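Local atomic coordinates of anopheles gambiae adenosine kinase (Anopheles gambiae, PDB entry 3LOO), a protein that catalyses the ATP-dependent phosphorylation of adenosine to AMP, as an adenosine kinase of the pfkB carbohydrate kinase family. Residues Q84-V89 and A315-V320; W92-P97 and F323-L328; M209-A214 and V234-E239. One frame throughout, in Å; residues are numbered along the deposited sequence.

Contact 1 (Q84-V89 and A315-V320). With B4P (bis(adenosine)-5'-tetraphosphate), chain D.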
loop_
_atom_site.group_PDB
_atom_site.type_symbol
_atom_site.label_atom_id
_atom_site.label_comp_id
_atom_site.label_asym_id
_atom_site.label_seq_id
_atom_site.Cartn_x
_atom_site.Cartn_y
_atom_site.Cartn_z
ATOM N N GLN A 84 -1.050 -2.046 5.520
ATOM C CA GLN A 84 -1.658 -3.055 6.375
ATOM C C GLN A 84 -2.223 -4.256 5.606
ATOM O O GLN A 84 -1.941 -5.412 5.977
ATOM C CB GLN A 84 -2.716 -2.452 7.310
ATOM C CG GLN A 84 -3.032 -3.408 8.465
ATOM C CD GLN A 84 -3.763 -2.741 9.627
ATOM O OE1 GLN A 84 -3.417 -2.982 10.774
ATOM N NE2 GLN A 84 -4.818 -1.949 9.334
ATOM N N ASN A 85 -3.001 -3.984 4.556
ATOM C CA ASN A 85 -3.548 -5.019 3.685
ATOM C C ASN A 85 -2.431 -5.904 3.107
ATOM O O ASN A 85 -2.548 -7.122 3.090
ATOM C CB ASN A 85 -4.241 -4.419 2.449
ATOM C CG ASN A 85 -5.623 -3.825 2.728
ATOM O OD1 ASN A 85 -6.276 -4.122 3.728
ATOM N ND2 ASN A 85 -6.053 -2.938 1.820
ATOM N N SER A 86 -1.379 -5.262 2.583
ATOM C CA SER A 86 -0.276 -5.981 1.961
ATOM C C SER A 86 0.438 -6.907 2.970
ATOM O O SER A 86 0.742 -8.060 2.667
ATOM C CB SER A 86 0.697 -4.986 1.311
ATOM O OG SER A 86 0.149 -4.431 0.109
ATOM N N LEU A 87 0.715 -6.390 4.162
ATOM C CA LEU A 87 1.346 -7.205 5.205
ATOM C C LEU A 87 0.444 -8.373 5.686
ATOM O O LEU A 87 0.948 -9.473 5.969
ATOM C CB LEU A 87 1.830 -6.315 6.357
ATOM C CG LEU A 87 3.257 -5.819 6.189
ATOM C CD1 LEU A 87 3.533 -5.044 4.913
ATOM C CD2 LEU A 87 3.670 -4.978 7.441
ATOM N N ARG A 88 -0.877 -8.165 5.708
ATOM C CA ARG A 88 -1.814 -9.233 6.066
ATOM C C ARG A 88 -1.810 -10.346 4.996
ATOM O O ARG A 88 -1.739 -11.534 5.342
ATOM C CB ARG A 88 -3.233 -8.681 6.331
ATOM C CG ARG A 88 -3.357 -7.784 7.611
ATOM C CD ARG A 88 -4.773 -7.137 7.729
ATOM N NE ARG A 88 -5.772 -8.202 7.558
ATOM C CZ ARG A 88 -6.925 -8.101 6.904
ATOM N NH1 ARG A 88 -7.310 -6.960 6.336
ATOM N NH2 ARG A 88 -7.707 -9.171 6.820
ATOM N N VAL A 89 -1.838 -9.958 3.718
ATOM C CA VAL A 89 -1.711 -10.924 2.619
ATOM C C VAL A 89 -0.368 -11.668 2.659
ATOM O O VAL A 89 -0.352 -12.894 2.571
ATOM C CB VAL A 89 -2.035 -10.283 1.208
ATOM C CG1 VAL A 89 -1.730 -11.269 0.001
ATOM C CG2 VAL A 89 -3.489 -9.758 1.186
ATOM N N ALA A 315 -6.911 -5.292 -4.447
ATOM C CA ALA A 315 -6.215 -6.219 -5.349
ATOM C C ALA A 315 -4.723 -5.833 -5.499
ATOM O O ALA A 315 -3.853 -6.685 -5.464
ATOM C CB ALA A 315 -6.892 -6.257 -6.696
ATOM N N GLY A 316 -4.463 -4.544 -5.706
ATOM C CA GLY A 316 -3.099 -4.012 -5.805
ATOM C C GLY A 316 -2.329 -4.226 -4.509
ATOM O O GLY A 316 -1.142 -4.532 -4.544
ATOM N N ASP A 317 -3.012 -4.098 -3.370
ATOM C CA ASP A 317 -2.359 -4.335 -2.078
ATOM C C ASP A 317 -1.979 -5.797 -1.880
ATOM O O ASP A 317 -0.892 -6.088 -1.372
ATOM C CB ASP A 317 -3.190 -3.809 -0.890
ATOM C CG ASP A 317 -3.564 -2.294 -1.035
ATOM O OD1 ASP A 317 -2.832 -1.525 -1.704
ATOM O OD2 ASP A 317 -4.601 -1.885 -0.456
ATOM N N ALA A 318 -2.882 -6.686 -2.320
ATOM C CA ALA A 318 -2.698 -8.117 -2.296
ATOM C C ALA A 318 -1.626 -8.574 -3.253
ATOM O O ALA A 318 -0.903 -9.552 -2.958
ATOM C CB ALA A 318 -4.065 -8.832 -2.695
ATOM N N PHE A 319 -1.552 -7.902 -4.406
ATOM C CA PHE A 319 -0.470 -8.156 -5.347
ATOM C C PHE A 319 0.861 -7.922 -4.635
ATOM O O PHE A 319 1.754 -8.768 -4.696
ATOM C CB PHE A 319 -0.538 -7.258 -6.576
ATOM C CG PHE A 319 0.666 -7.396 -7.457
ATOM C CD1 PHE A 319 0.736 -8.412 -8.424
ATOM C CD2 PHE A 319 1.762 -6.559 -7.274
ATOM C CE1 PHE A 319 1.874 -8.579 -9.207
ATOM C CE2 PHE A 319 2.922 -6.727 -8.051
ATOM C CZ PHE A 319 2.985 -7.728 -9.012
ATOM N N VAL A 320 0.987 -6.797 -3.957
ATOM C CA VAL A 320 2.240 -6.505 -3.211
ATOM C C VAL A 320 2.491 -7.501 -2.064
ATOM O O VAL A 320 3.611 -7.965 -1.895
ATOM C CB VAL A 320 2.316 -5.050 -2.697
ATOM C CG1 VAL A 320 3.578 -4.842 -1.778
ATOM C CG2 VAL A 320 2.425 -4.067 -3.883
HETATM P PA B4P D . -8.141 -0.320 -4.199
HETATM O O1A B4P D . -9.232 -1.367 -4.041
HETATM O O2A B4P D . -8.551 1.048 -4.745
HETATM O O3A B4P D . -7.146 -0.901 -5.317
HETATM P PB B4P D . -5.598 -1.133 -5.014
HETATM O O1B B4P D . -5.388 -2.283 -4.026
HETATM O O2B B4P D . -4.836 0.168 -4.828
HETATM O O3B B4P D . -5.537 -1.732 -6.564
HETATM P PG B4P D . -4.658 -1.191 -7.800
HETATM O O1G B4P D . -5.418 -0.243 -8.663
HETATM O O2G B4P D . -3.376 -0.637 -7.209
HETATM O O3G B4P D . -4.293 -2.511 -8.629
HETATM P PD B4P D . -4.793 -3.026 -10.074
HETATM O O1D B4P D . -6.233 -2.694 -10.208
HETATM O O2D B4P D . -3.825 -2.669 -11.167
HETATM O O5E B4P D . -7.294 -0.169 -2.820
HETATM C C5E B4P D . -8.142 -0.163 -1.693
HETATM C C4E B4P D . -7.453 0.160 -0.398
HETATM O O4E B4P D . -6.811 1.435 -0.408
HETATM C C3E B4P D . -8.509 0.278 0.666
HETATM O O3E B4P D . -8.402 -0.939 1.431
HETATM C C2E B4P D . -8.092 1.480 1.506
HETATM O O2E B4P D . -8.026 1.240 2.917
HETATM C C1E B4P D . -6.725 1.881 0.920
HETATM N N9A B4P D . -6.576 3.347 0.958
HETATM C C8A B4P D . -7.288 4.290 0.275
HETATM N N7A B4P D . -6.812 5.518 0.632
HETATM C C5A B4P D . -5.826 5.360 1.564
HETATM C C6A B4P D . -4.979 6.225 2.277
HETATM N N6A B4P D . -5.045 7.588 2.173
HETATM N N1A B4P D . -4.089 5.695 3.153
HETATM C C2A B4P D . -3.968 4.353 3.309
HETATM N N3A B4P D . -4.757 3.506 2.627
HETATM C C4A B4P D . -5.678 3.982 1.750
HETATM O O5F B4P D . -4.714 -4.602 -9.790
HETATM C C5F B4P D . -3.583 -5.202 -9.170
HETATM C C4F B4P D . -3.641 -6.690 -9.510
HETATM O O4F B4P D . -4.944 -7.248 -9.262
HETATM C C3F B4P D . -3.453 -6.915 -11.000
HETATM O O3F B4P D . -2.070 -6.857 -11.322
HETATM C C2F B4P D . -4.072 -8.286 -11.198
HETATM O O2F B4P D . -3.131 -9.320 -10.845
HETATM C C1F B4P D . -5.265 -8.260 -10.225
HETATM N N9B B4P D . -6.464 -7.812 -11.002
HETATM C C8B B4P D . -6.998 -6.574 -10.993
HETATM N N7B B4P D . -8.069 -6.500 -11.819
HETATM C C5B B4P D . -8.250 -7.709 -12.388
HETATM C C6B B4P D . -9.143 -8.251 -13.309
HETATM N N6B B4P D . -10.125 -7.464 -13.817
HETATM N N1B B4P D . -9.032 -9.567 -13.670
HETATM C C2B B4P D . -8.054 -10.357 -13.161
HETATM N N3B B4P D . -7.144 -9.879 -12.267
HETATM C C4B B4P D . -7.187 -8.574 -11.853
#

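Contact 2 (W92-P97 and F323-L328)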
loop_
_atom_site.group_PDB
_atom_site.type_symbol
_atom_site.label_atom_id
_atom_site.label_comp_id
_atom_site.label_asym_id
_atom_site.label_seq_id
_atom_site.Cartn_x
_atom_site.Cartn_y
_atom_site.Cartn_z
ATOM N N TRP A 92 -0.458 -14.164 5.505
ATOM C CA TRP A 92 -1.364 -15.261 5.222
ATOM C C TRP A 92 -0.620 -16.295 4.382
ATOM O O TRP A 92 -0.649 -17.500 4.675
ATOM C CB TRP A 92 -2.631 -14.764 4.528
ATOM C CG TRP A 92 -3.444 -15.908 3.989
ATOM C CD1 TRP A 92 -4.087 -16.890 4.719
ATOM C CD2 TRP A 92 -3.690 -16.208 2.620
ATOM N NE1 TRP A 92 -4.719 -17.777 3.875
ATOM C CE2 TRP A 92 -4.489 -17.384 2.582
ATOM C CE3 TRP A 92 -3.319 -15.602 1.415
ATOM C CZ2 TRP A 92 -4.906 -17.970 1.381
ATOM C CZ3 TRP A 92 -3.752 -16.185 0.213
ATOM C CH2 TRP A 92 -4.537 -17.359 0.216
ATOM N N ILE A 93 0.089 -15.816 3.361
ATOM C CA ILE A 93 0.923 -16.686 2.516
ATOM C C ILE A 93 2.088 -17.315 3.313
ATOM O O ILE A 93 2.340 -18.509 3.225
ATOM C CB ILE A 93 1.425 -15.922 1.253
ATOM C CG1 ILE A 93 0.226 -15.457 0.400
ATOM C CG2 ILE A 93 2.445 -16.771 0.433
ATOM C CD1 ILE A 93 0.562 -14.452 -0.644
ATOM N N LEU A 94 2.776 -16.527 4.123
ATOM C CA LEU A 94 3.900 -17.052 4.878
ATOM C C LEU A 94 3.501 -18.143 5.878
ATOM O O LEU A 94 4.253 -19.106 6.076
ATOM C CB LEU A 94 4.580 -15.918 5.632
ATOM C CG LEU A 94 5.916 -15.282 5.200
ATOM C CD1 LEU A 94 6.487 -15.668 3.823
ATOM C CD2 LEU A 94 5.920 -13.757 5.483
ATOM N N GLN A 95 2.343 -17.996 6.530
ATOM C CA GLN A 95 1.963 -18.922 7.613
ATOM C C GLN A 95 3.050 -18.995 8.698
ATOM O O GLN A 95 3.411 -20.059 9.198
ATOM C CB GLN A 95 1.655 -20.314 7.043
ATOM C CG GLN A 95 0.399 -20.334 6.116
ATOM C CD GLN A 95 -0.909 -20.102 6.880
ATOM O OE1 GLN A 95 -1.704 -19.200 6.549
ATOM N NE2 GLN A 95 -1.148 -20.918 7.907
ATOM N N ARG A 96 3.617 -17.853 9.030
ATOM C CA ARG A 96 4.594 -17.807 10.101
ATOM C C ARG A 96 4.413 -16.445 10.723
ATOM O O ARG A 96 4.926 -15.451 10.175
ATOM C CB ARG A 96 6.018 -18.027 9.586
ATOM C CG ARG A 96 7.017 -17.939 10.694
ATOM C CD ARG A 96 8.445 -17.790 10.161
ATOM N NE ARG A 96 9.330 -17.808 11.317
ATOM C CZ ARG A 96 9.419 -16.848 12.225
ATOM N NH1 ARG A 96 8.687 -15.733 12.119
ATOM N NH2 ARG A 96 10.255 -16.991 13.244
ATOM N N PRO A 97 3.681 -16.393 11.854
ATOM C CA PRO A 97 3.362 -15.150 12.520
ATOM C C PRO A 97 4.604 -14.349 12.904
ATOM O O PRO A 97 5.683 -14.926 13.179
ATOM C CB PRO A 97 2.572 -15.607 13.773
ATOM C CG PRO A 97 1.907 -16.907 13.356
ATOM C CD PRO A 97 2.998 -17.551 12.488
ATOM N N PHE A 323 3.939 -10.640 -3.612
ATOM C CA PHE A 323 5.314 -10.311 -4.004
ATOM C C PHE A 323 6.263 -10.361 -2.809
ATOM O O PHE A 323 7.359 -10.985 -2.884
ATOM C CB PHE A 323 5.370 -8.915 -4.666
ATOM C CG PHE A 323 6.766 -8.479 -5.092
ATOM C CD1 PHE A 323 7.161 -8.586 -6.433
ATOM C CD2 PHE A 323 7.663 -7.963 -4.174
ATOM C CE1 PHE A 323 8.443 -8.195 -6.851
ATOM C CE2 PHE A 323 8.936 -7.549 -4.577
ATOM C CZ PHE A 323 9.334 -7.667 -5.921
ATOM N N LEU A 324 5.866 -9.712 -1.719
ATOM C CA LEU A 324 6.728 -9.611 -0.511
ATOM C C LEU A 324 6.880 -11.000 0.159
ATOM O O LEU A 324 7.925 -11.306 0.706
ATOM C CB LEU A 324 6.146 -8.622 0.512
ATOM C CG LEU A 324 6.252 -7.121 0.167
ATOM C CD1 LEU A 324 5.435 -6.337 1.144
ATOM C CD2 LEU A 324 7.710 -6.666 0.244
ATOM N N ALA A 325 5.825 -11.812 0.146
ATOM C CA ALA A 325 5.924 -13.166 0.717
ATOM C C ALA A 325 7.046 -13.990 0.036
ATOM O O ALA A 325 7.738 -14.805 0.688
ATOM C CB ALA A 325 4.593 -13.873 0.611
ATOM N N GLN A 326 7.205 -13.820 -1.276
ATOM C CA GLN A 326 8.237 -14.559 -1.996
ATOM C C GLN A 326 9.591 -13.911 -1.860
ATOM O O GLN A 326 10.603 -14.610 -1.846
ATOM C CB GLN A 326 7.877 -14.765 -3.467
ATOM C CG GLN A 326 6.607 -15.591 -3.637
ATOM C CD GLN A 326 6.606 -16.882 -2.801
ATOM O OE1 GLN A 326 7.638 -17.525 -2.617
ATOM N NE2 GLN A 326 5.439 -17.262 -2.301
ATOM N N LEU A 327 9.606 -12.578 -1.745
ATOM C CA LEU A 327 10.844 -11.824 -1.643
ATOM C C LEU A 327 11.562 -12.203 -0.348
ATOM O O LEU A 327 12.788 -12.364 -0.338
ATOM C CB LEU A 327 10.562 -10.306 -1.634
ATOM C CG LEU A 327 11.793 -9.397 -1.696
ATOM C CD1 LEU A 327 12.481 -9.503 -3.068
ATOM C CD2 LEU A 327 11.470 -7.902 -1.374
ATOM N N LEU A 328 10.784 -12.317 0.731
ATOM C CA LEU A 328 11.283 -12.716 2.044
ATOM C C LEU A 328 11.872 -14.138 2.031
ATOM O O LEU A 328 12.751 -14.432 2.810
ATOM C CB LEU A 328 10.192 -12.565 3.130
ATOM C CG LEU A 328 10.149 -11.202 3.860
ATOM C CD1 LEU A 328 10.039 -10.022 2.898
ATOM C CD2 LEU A 328 9.006 -11.149 4.878
#

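Contact 3 (M209-A214 and V234-E239). With B4P (bis(adenosine)-5'-tetraphosphate), chain D.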
loop_
_atom_site.group_PDB
_atom_site.type_symbol
_atom_site.label_atom_id
_atom_site.label_comp_id
_atom_site.label_asym_id
_atom_site.label_seq_id
_atom_site.Cartn_x
_atom_site.Cartn_y
_atom_site.Cartn_z
ATOM N N MET A 209 11.221 -0.193 -0.294
ATOM C CA MET A 209 10.246 -0.372 -1.338
ATOM C C MET A 209 9.068 0.557 -1.018
ATOM O O MET A 209 8.778 0.856 0.153
ATOM C CB MET A 209 9.806 -1.845 -1.405
ATOM C CG MET A 209 11.009 -2.831 -1.604
ATOM S SD MET A 209 10.543 -4.542 -1.427
ATOM C CE MET A 209 10.633 -4.686 0.361
ATOM N N MET A 210 8.385 1.009 -2.058
ATOM C CA MET A 210 7.233 1.889 -1.841
ATOM C C MET A 210 6.231 1.763 -2.968
ATOM O O MET A 210 6.496 1.161 -3.997
ATOM C CB MET A 210 7.657 3.351 -1.614
ATOM C CG MET A 210 8.404 4.023 -2.775
ATOM S SD MET A 210 8.317 5.853 -2.741
ATOM C CE MET A 210 6.628 6.096 -3.345
ATOM N N ASN A 211 5.062 2.339 -2.743
ATOM C CA ASN A 211 3.987 2.246 -3.696
ATOM C C ASN A 211 3.621 3.676 -4.083
ATOM O O ASN A 211 3.628 4.573 -3.206
ATOM C CB ASN A 211 2.793 1.623 -2.998
ATOM C CG ASN A 211 1.842 1.003 -3.948
ATOM O OD1 ASN A 211 1.236 1.691 -4.781
ATOM N ND2 ASN A 211 1.716 -0.330 -3.870
ATOM N N LEU A 212 3.224 3.887 -5.342
ATOM C CA LEU A 212 2.733 5.216 -5.706
ATOM C C LEU A 212 1.415 5.543 -5.037
ATOM O O LEU A 212 1.116 6.717 -4.821
ATOM C CB LEU A 212 2.693 5.424 -7.215
ATOM C CG LEU A 212 4.040 5.479 -7.932
ATOM C CD1 LEU A 212 3.805 5.421 -9.442
ATOM C CD2 LEU A 212 4.882 6.748 -7.458
ATOM N N SER A 213 0.636 4.502 -4.724
ATOM C CA SER A 213 -0.636 4.574 -3.966
ATOM C C SER A 213 -1.856 5.182 -4.669
ATOM O O SER A 213 -2.937 4.585 -4.658
ATOM C CB SER A 213 -0.431 5.251 -2.611
ATOM O OG SER A 213 0.388 4.441 -1.776
ATOM N N ALA A 214 -1.704 6.375 -5.234
ATOM C CA ALA A 214 -2.838 7.061 -5.883
ATOM C C ALA A 214 -2.306 8.232 -6.680
ATOM O O ALA A 214 -1.281 8.811 -6.306
ATOM C CB ALA A 214 -3.857 7.589 -4.837
ATOM N N VAL A 234 12.564 -0.778 -4.997
ATOM C CA VAL A 234 11.390 -1.292 -5.745
ATOM C C VAL A 234 10.253 -0.255 -5.621
ATOM O O VAL A 234 9.880 0.160 -4.515
ATOM C CB VAL A 234 10.874 -2.688 -5.246
ATOM C CG1 VAL A 234 9.792 -3.229 -6.182
ATOM C CG2 VAL A 234 12.014 -3.776 -5.119
ATOM N N LEU A 235 9.699 0.144 -6.774
ATOM C CA LEU A 235 8.523 1.003 -6.818
ATOM C C LEU A 235 7.355 0.223 -7.478
ATOM O O LEU A 235 7.501 -0.274 -8.585
ATOM C CB LEU A 235 8.820 2.255 -7.631
ATOM C CG LEU A 235 7.623 3.200 -7.861
ATOM C CD1 LEU A 235 7.052 3.652 -6.530
ATOM C CD2 LEU A 235 7.954 4.433 -8.784
ATOM N N PHE A 236 6.244 0.108 -6.770
ATOM C CA PHE A 236 5.009 -0.468 -7.304
ATOM C C PHE A 236 4.043 0.681 -7.616
ATOM O O PHE A 236 4.086 1.743 -6.965
ATOM C CB PHE A 236 4.330 -1.346 -6.248
ATOM C CG PHE A 236 5.199 -2.463 -5.693
ATOM C CD1 PHE A 236 5.256 -3.689 -6.328
ATOM C CD2 PHE A 236 5.914 -2.283 -4.493
ATOM C CE1 PHE A 236 6.031 -4.767 -5.780
ATOM C CE2 PHE A 236 6.705 -3.320 -3.954
ATOM C CZ PHE A 236 6.753 -4.563 -4.598
ATOM N N GLY A 237 3.156 0.463 -8.586
ATOM C CA GLY A 237 2.055 1.408 -8.826
ATOM C C GLY A 237 1.171 0.888 -9.933
ATOM O O GLY A 237 1.540 -0.061 -10.632
ATOM N N ASN A 238 -0.007 1.471 -10.090
ATOM C CA ASN A 238 -0.830 1.057 -11.217
ATOM C C ASN A 238 -0.622 2.007 -12.416
ATOM O O ASN A 238 0.178 2.947 -12.359
ATOM C CB ASN A 238 -2.310 0.863 -10.810
ATOM C CG ASN A 238 -3.034 2.177 -10.522
ATOM O OD1 ASN A 238 -2.576 3.242 -10.897
ATOM N ND2 ASN A 238 -4.151 2.096 -9.793
ATOM N N GLU A 239 -1.310 1.751 -13.503
ATOM C CA GLU A 239 -1.038 2.483 -14.737
ATOM C C GLU A 239 -1.388 3.968 -14.586
ATOM O O GLU A 239 -0.695 4.822 -15.101
ATOM C CB GLU A 239 -1.796 1.848 -15.904
ATOM C CG GLU A 239 -3.262 2.182 -15.981
ATOM C CD GLU A 239 -4.113 1.040 -15.500
ATOM O OE1 GLU A 239 -4.044 0.680 -14.299
ATOM O OE2 GLU A 239 -4.838 0.473 -16.358
HETATM P PA B4P D . -8.141 -0.320 -4.199
HETATM O O1A B4P D . -9.232 -1.367 -4.041
HETATM O O2A B4P D . -8.551 1.048 -4.745
HETATM O O3A B4P D . -7.146 -0.901 -5.317
HETATM P PB B4P D . -5.598 -1.133 -5.014
HETATM O O1B B4P D . -5.388 -2.283 -4.026
HETATM O O2B B4P D . -4.836 0.168 -4.828
HETATM O O3B B4P D . -5.537 -1.732 -6.564
HETATM P PG B4P D . -4.658 -1.191 -7.800
HETATM O O1G B4P D . -5.418 -0.243 -8.663
HETATM O O2G B4P D . -3.376 -0.637 -7.209
HETATM O O3G B4P D . -4.293 -2.511 -8.629
HETATM P PD B4P D . -4.793 -3.026 -10.074
HETATM O O1D B4P D . -6.233 -2.694 -10.208
HETATM O O2D B4P D . -3.825 -2.669 -11.167
HETATM O O5E B4P D . -7.294 -0.169 -2.820
HETATM C C5E B4P D . -8.142 -0.163 -1.693
HETATM C C4E B4P D . -7.453 0.160 -0.398
HETATM O O4E B4P D . -6.811 1.435 -0.408
HETATM C C3E B4P D . -8.509 0.278 0.666
HETATM O O3E B4P D . -8.402 -0.939 1.431
HETATM C C2E B4P D . -8.092 1.480 1.506
HETATM O O2E B4P D . -8.026 1.240 2.917
HETATM C C1E B4P D . -6.725 1.881 0.920
HETATM N N9A B4P D . -6.576 3.347 0.958
HETATM C C8A B4P D . -7.288 4.290 0.275
HETATM N N7A B4P D . -6.812 5.518 0.632
HETATM C C5A B4P D . -5.826 5.360 1.564
HETATM C C6A B4P D . -4.979 6.225 2.277
HETATM N N6A B4P D . -5.045 7.588 2.173
HETATM N N1A B4P D . -4.089 5.695 3.153
HETATM C C2A B4P D . -3.968 4.353 3.309
HETATM N N3A B4P D . -4.757 3.506 2.627
HETATM C C4A B4P D . -5.678 3.982 1.750
HETATM O O5F B4P D . -4.714 -4.602 -9.790
HETATM C C5F B4P D . -3.583 -5.202 -9.170
HETATM C C4F B4P D . -3.641 -6.690 -9.510
HETATM O O4F B4P D . -4.944 -7.248 -9.262
HETATM C C3F B4P D . -3.453 -6.915 -11.000
HETATM O O3F B4P D . -2.070 -6.857 -11.322
HETATM C C2F B4P D . -4.072 -8.286 -11.198
HETATM O O2F B4P D . -3.131 -9.320 -10.845
HETATM C C1F B4P D . -5.265 -8.260 -10.225
HETATM N N9B B4P D . -6.464 -7.812 -11.002
HETATM C C8B B4P D . -6.998 -6.574 -10.993
HETATM N N7B B4P D . -8.069 -6.500 -11.819
HETATM C C5B B4P D . -8.250 -7.709 -12.388
HETATM C C6B B4P D . -9.143 -8.251 -13.309
HETATM N N6B B4P D . -10.125 -7.464 -13.817
HETATM N N1B B4P D . -9.032 -9.567 -13.670
HETATM C C2B B4P D . -8.054 -10.357 -13.161
HETATM N N3B B4P D . -7.144 -9.879 -12.267
HETATM C C4B B4P D . -7.187 -8.574 -11.853
#

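Contact 1 (Q84-V89 and A315-V320)
N85 and D317 meet side chain to side chain where segments 84-89 and 315-320 of the pfkB (ribokinase-like) fold cross at -48°, beside the bound bis(adenosine)-5'-tetraphosphate. N85 ND2 donates to D317 OD2 at 2.9 Å, nearly straight (166°) and within the plane of its own amide, reaching the anti side of the carboxylate. The same nitrogen also donates to ligand O3E at 3.1 Å, so one amide ties a ribose hydroxyl to the aspartate. Helix 315-328 begins at the phosphates: G316 N donates to O3B and D317 N to O1B, an anion hole at a helix N-terminus, whose dipole would be expected to steady the negative charge. D317 OD1 turns instead to S82, and a magnesium ion lies about 4 Å from this side chain. D317 closes the GAGD sequence of the family, consistent with the place of the catalytic base in relatives. One turn along, V89 sets CG2 against A318 CB at 4.0 Å. Between N85 and V89, S86 OG faces D317 O at 2.5 Å, shorter than a normal hydrogen bond and so of doubtful detail; OG also lies 3.6 Å from V320 CB.

Contact 2 (W92-P97 and F323-L328)
I93 and A325 make the tightest side-chain contact between the last turn of helix 82-94 and the C-terminal half of helix 315-328, with I93 CG2 3.6 Å from A325 CB. The contact is van der Waals packing, almost all of it between aliphatic groups, with no hydrogen bond between the segments. In I93 the CG2 branch stands anti to the backbone N and CG1 anti to the carbonyl carbon (chi1 -61°); CG2 meets the alanine methyl, and I93 CB follows at 3.8 Å from it. The small A325 takes contacts from two residues of the other helix, since L94 CD1 also lies 4.1 Å from its CB. That leucine works with both branches. Its CD1 rests against the A325 backbone, 3.5 Å from A325 O, whereas CD2 meets L328 CD2 at 4.1 Å, the two leucine side chains being set at about a right angle. Q95, the first residue past helix 82-94, has positive phi (55°), and the residues after it do not touch 323-328. R96 forms a salt bridge with D23. Around the pair, helix 333-350 packs on I93 through W342 and on Q326 through C336 and C339, while L324 and L327 reach M209 on strand 207-211, and L328 lies on F179 of strand 179-183, so helix 315-328 lies between helices 82-94 and 333-350 and the central sheet.

Contact 3 (M209-A214 and V234-E239)
M209 and V234 run alongside each other on one face of two adjacent parallel strands, with M209 CG 3.6 Å from V234 CB. On the opposite face M210 and L235 do likewise; M210 places CG between its backbone N and carbonyl carbon (chi1 62°), and CG and CE both approach L235 CD1. That methyl also receives L212 CG at 3.8 Å, the two leucines crossing at about a right angle. Between the two faces the backbone ladder runs M210 N to V234 O, F236 N to M210 O and L212 N to F236 O. F236 stands on the M209 face, with V234 CG1 over one face of its ring, displaced toward the rim, and M210 O near its plane at the edge. N211 crosses F236 roughly perpendicularly, its amide plane 26° from the ring. With CG anti to the backbone N (chi1 -158°), OD1 lies on the forward side of the chain and accepts from S213 N at 2.9 Å, an Asx turn, while ND2 is hydrogen-bonded to Y181 OH. Just before helix 239-248, N238 caps that helix through OD1 and gives ND2 to ligand O1G at 2.9 Å. Parallel strands joined through helices, with ligand groups beyond their C-terminal ends, characterise the Rossmann-like core of ribokinase-type kinases.

All three contacts are buried, but contact 2 lies farthest from the chain centre, and two of its touching residues, I93 and L94, are partly exposed. Contacts 1 and 2 share helices 82-94 and 315-328: polar bonds predominate near the phosphates, aliphatic packing farther along. Contact 3 instead joins neighbouring strands of the central sheet through backbone bonds. Helix 315-328 lies over that sheet, with V320 of contact 1 packing on F236 and N211, and F323, L324 and L327 of contact 2 on F236 and M209. Contacts 1 and 3 both reach the bound tetraphosphate, the first at a helix start, the second through the N-cap residue of helix 239-248.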